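Local coordinates for inositol monophosphatase (Zymomonas mobilis, PDB 4N81), which is probably a magnesium-dependent phosphatase of the inositol monophosphatase superfamily, expected to hydrolyse phosphate monoesters such as inositol monophosphate, at residues F28-T33 with H40-K45. Numbering follows the deposited sequence.
Sequences FRAPLT and HSPVTK
The irregular chain of 28-33 runs past the start of helix 42-61 without any direct backbone hydrogen bond, the CA atoms of T33 and S41 lying 6.0 Å apart and those of A30 and P42 6.8 Å. Two waters bridge this gap. One donates to P31 O and, at 3.0 Å, to H40 O, and also bonds T33 OG1 at 2.7 Å; the other donates to T33 O and accepts from H40 N. P42 is the main apolar piece: CG of its ring meets the methyl of A30 (A30 CB to P42 CG 3.9 Å) and comes within 3.5 Å of P31 O. A small residue suits position 30, because its CB already points at the ring. L32 crosses P42 at about a right angle; with CG anti to the backbone N (chi1 173°), its branched end is placed so that CD1 reaches P42 CD, at 4.1 Å, and S41 CB, and this long apolar side chain also packs on I95 of helix 91-95. Nearer the ends of the segments, CB and CG2 of T33 rest against H40 CB, while the imidazole extends off from the pair. The threonine thus serves twice, its methyl for packing and its hydroxyl for water. Proline fits the first turn of a helix, where backbone N-H groups have no carbonyl partner within the helix. The side chains of P42 and I88, a predicted magnesium ligand, are about 8 Å apart. S41 OG accepts a weak bond from T44 N and also bonds D39, which holds T44 OG1 as well. R29 takes no part here; its guanidinium forms a salt bridge with E125 of the second subunit. Together the segments form the base of a surface loop joining helices 7-24 and 42-61, closed by a helix start with S41 as N-cap.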
ATOM      1  N   PHE A  28      15.689   2.771   3.966  1.00 14.15           N
ATOM      2  CA  PHE A  28      14.492   2.043   3.536  1.00 13.31           C
ATOM      3  C   PHE A  28      14.845   0.574   3.226  1.00 14.19           C
ATOM      4  O   PHE A  28      15.834   0.307   2.510  1.00 14.03           O
ATOM      5  CB  PHE A  28      13.933   2.731   2.286  1.00 12.97           C
ATOM      6  CG  PHE A  28      12.675   2.067   1.759  1.00 13.70           C
ATOM      7  CD1 PHE A  28      11.529   2.030   2.547  1.00 12.05           C
ATOM      8  CD2 PHE A  28      12.662   1.535   0.478  1.00 15.20           C
ATOM      9  CE1 PHE A  28      10.340   1.407   2.074  1.00 13.43           C
ATOM     10  CE2 PHE A  28      11.515   0.966  -0.036  1.00 14.39           C
ATOM     11  CZ  PHE A  28      10.348   0.913   0.750  1.00 11.11           C
ATOM     12  N   ARG A  29      14.011  -0.353   3.708  1.00 13.04           N
ATOM     13  CA  ARG A  29      14.245  -1.792   3.519  1.00 13.26           C
ATOM     14  C   ARG A  29      15.568  -2.325   4.063  1.00 14.79           C
ATOM     15  O   ARG A  29      16.067  -3.357   3.638  1.00 15.23           O
ATOM     16  CB  ARG A  29      14.070  -2.179   2.041  1.00 14.17           C
ATOM     17  CG  ARG A  29      12.568  -2.204   1.686  1.00 12.42           C
ATOM     18  CD  ARG A  29      12.261  -2.675   0.222  1.00 12.47           C
ATOM     19  NE  ARG A  29      10.820  -2.490  -0.032  1.00 11.77           N
ATOM     20  CZ  ARG A  29      10.233  -2.691  -1.217  1.00 13.56           C
ATOM     21  NH1 ARG A  29      10.957  -3.118  -2.252  1.00 13.77           N
ATOM     22  NH2 ARG A  29       8.962  -2.417  -1.378  1.00 11.50           N
ATOM     23  N   ALA A  30      16.103  -1.630   5.045  1.00 14.46           N
ATOM     24  CA  ALA A  30      17.213  -2.124   5.849  1.00 15.29           C
ATOM     25  C   ALA A  30      16.720  -3.204   6.856  1.00 15.28           C
ATOM     26  O   ALA A  30      15.526  -3.269   7.207  1.00 14.88           O
ATOM     27  CB  ALA A  30      17.892  -0.941   6.597  1.00 15.81           C
ATOM     28  N   PRO A  31      17.641  -4.026   7.361  1.00 16.06           N
ATOM     29  CA  PRO A  31      17.290  -5.078   8.342  1.00 18.76           C
ATOM     30  C   PRO A  31      16.743  -4.449   9.629  1.00 19.98           C
ATOM     31  O   PRO A  31      17.136  -3.340   9.973  1.00 18.63           O
ATOM     32  CB  PRO A  31      18.651  -5.740   8.654  1.00 18.54           C
ATOM     33  CG  PRO A  31      19.497  -5.434   7.478  1.00 21.14           C
ATOM     34  CD  PRO A  31      19.069  -4.070   6.962  1.00 16.90           C
ATOM     35  N   LEU A  32      15.811  -5.105  10.310  1.00 16.04           N
ATOM     36  CA  LEU A  32      15.188  -4.517  11.500  1.00 16.04           C
ATOM     37  C   LEU A  32      15.619  -5.206  12.789  1.00 17.50           C
ATOM     38  O   LEU A  32      15.363  -6.384  12.994  1.00 17.19           O
ATOM     39  CB  LEU A  32      13.645  -4.551  11.341  1.00 15.21           C
ATOM     40  CG  LEU A  32      12.819  -4.142  12.530  1.00 22.28           C
ATOM     41  CD1 LEU A  32      13.129  -2.669  12.991  1.00 22.29           C
ATOM     42  CD2 LEU A  32      11.338  -4.272  12.152  1.00 24.42           C
ATOM     43  N   THR A  33      16.344  -4.483  13.623  1.00 17.61           N
ATOM     44  CA  THR A  33      16.827  -5.034  14.879  1.00 18.64           C
ATOM     45  C   THR A  33      15.684  -5.030  15.890  1.00 23.26           C
ATOM     46  O   THR A  33      14.895  -4.089  15.910  1.00 22.72           O
ATOM     47  CB  THR A  33      18.005  -4.181  15.379  1.00 19.49           C
ATOM     48  OG1 THR A  33      19.069  -4.291  14.425  1.00 21.06           O
ATOM     49  CG2 THR A  33      18.548  -4.677  16.780  1.00 20.74           C
ATOM     50  N   HIS A  40      17.422   0.490  18.051  1.00 31.25           N
ATOM     51  CA  HIS A  40      18.376   0.423  16.948  1.00 26.43           C
ATOM     52  C   HIS A  40      17.647   0.481  15.603  1.00 25.62           C
ATOM     53  O   HIS A  40      18.201   0.070  14.574  1.00 25.48           O
ATOM     54  CB  HIS A  40      19.134  -0.881  17.063  1.00 21.10           C
ATOM     55  CG  HIS A  40      20.172  -0.878  18.148  1.00 22.68           C
ATOM     56  ND1 HIS A  40      21.464  -1.308  17.930  1.00 26.06           N
ATOM     57  CD2 HIS A  40      20.121  -0.465  19.442  1.00 23.50           C
ATOM     58  CE1 HIS A  40      22.152  -1.220  19.064  1.00 28.80           C
ATOM     59  NE2 HIS A  40      21.363  -0.704  19.992  1.00 25.04           N
ATOM     60  N   SER A  41      16.379   0.884  15.596  1.00 21.23           N
ATOM     61  CA  SER A  41      15.607   0.791  14.337  1.00 24.00           C
ATOM     62  C   SER A  41      16.032   1.822  13.262  1.00 25.42           C
ATOM     63  O   SER A  41      16.322   2.984  13.571  1.00 26.65           O
ATOM     64  CB  SER A  41      14.098   0.912  14.592  1.00 27.77           C
ATOM     65  OG  SER A  41      13.792   2.253  14.915  1.00 34.14           O
ATOM     66  N   PRO A  42      16.051   1.393  11.982  1.00 24.42           N
ATOM     67  CA  PRO A  42      16.339   2.317  10.868  1.00 20.99           C
ATOM     68  C   PRO A  42      15.358   3.492  10.782  1.00 17.75           C
ATOM     69  O   PRO A  42      15.778   4.611  10.412  1.00 19.59           O
ATOM     70  CB  PRO A  42      16.171   1.433   9.614  1.00 23.25           C
ATOM     71  CG  PRO A  42      16.404   0.030  10.096  1.00 28.62           C
ATOM     72  CD  PRO A  42      15.875  -0.005  11.532  1.00 24.90           C
ATOM     73  N   VAL A  43      14.082   3.265  11.117  1.00 16.31           N
ATOM     74  CA  VAL A  43      13.094   4.348  10.981  1.00 15.39           C
ATOM     75  C   VAL A  43      13.424   5.497  11.948  1.00 17.45           C
ATOM     76  O   VAL A  43      13.299   6.685  11.624  1.00 17.45           O
ATOM     77  CB  VAL A  43      11.634   3.825  11.190  1.00 16.50           C
ATOM     78  CG1 VAL A  43      11.369   3.485  12.685  1.00 19.67           C
ATOM     79  CG2 VAL A  43      10.603   4.856  10.646  1.00 17.81           C
ATOM     80  N   THR A  44      13.881   5.147  13.141  1.00 18.08           N
ATOM     81  CA  THR A  44      14.225   6.154  14.115  1.00 20.13           C
ATOM     82  C   THR A  44      15.464   6.936  13.681  1.00 22.14           C
ATOM     83  O   THR A  44      15.500   8.188  13.796  1.00 22.57           O
ATOM     84  CB  THR A  44      14.460   5.475  15.512  1.00 23.65           C
ATOM     85  OG1 THR A  44      13.206   4.914  15.947  1.00 24.42           O
ATOM     86  CG2 THR A  44      14.929   6.490  16.498  1.00 23.17           C
ATOM     87  N   LYS A  45      16.462   6.232  13.127  1.00 21.46           N
ATOM     88  CA  LYS A  45      17.632   6.949  12.637  1.00 24.65           C
ATOM     89  C   LYS A  45      17.278   7.904  11.496  1.00 21.25           C
ATOM     90  O   LYS A  45      17.738   9.044  11.470  1.00 20.56           O
ATOM     91  CB  LYS A  45      18.699   5.972  12.095  1.00 30.71           C
ATOM     92  CG  LYS A  45      19.359   5.071  13.122  1.00 33.79           C
ATOM     93  CD  LYS A  45      20.654   4.480  12.570  1.00 35.58           C
ATOM     94  CE  LYS A  45      21.291   3.477  13.559  1.00 44.23           C
ATOM     95  NZ  LYS A  45      20.358   2.285  13.663  1.00 46.72           N
TER
HETATM   96  O   HOH W   1      18.301  -2.324  12.730  1.00 22.51           O
HETATM   97  O   HOH W   2      15.878  -2.065  18.181  1.00 33.23           O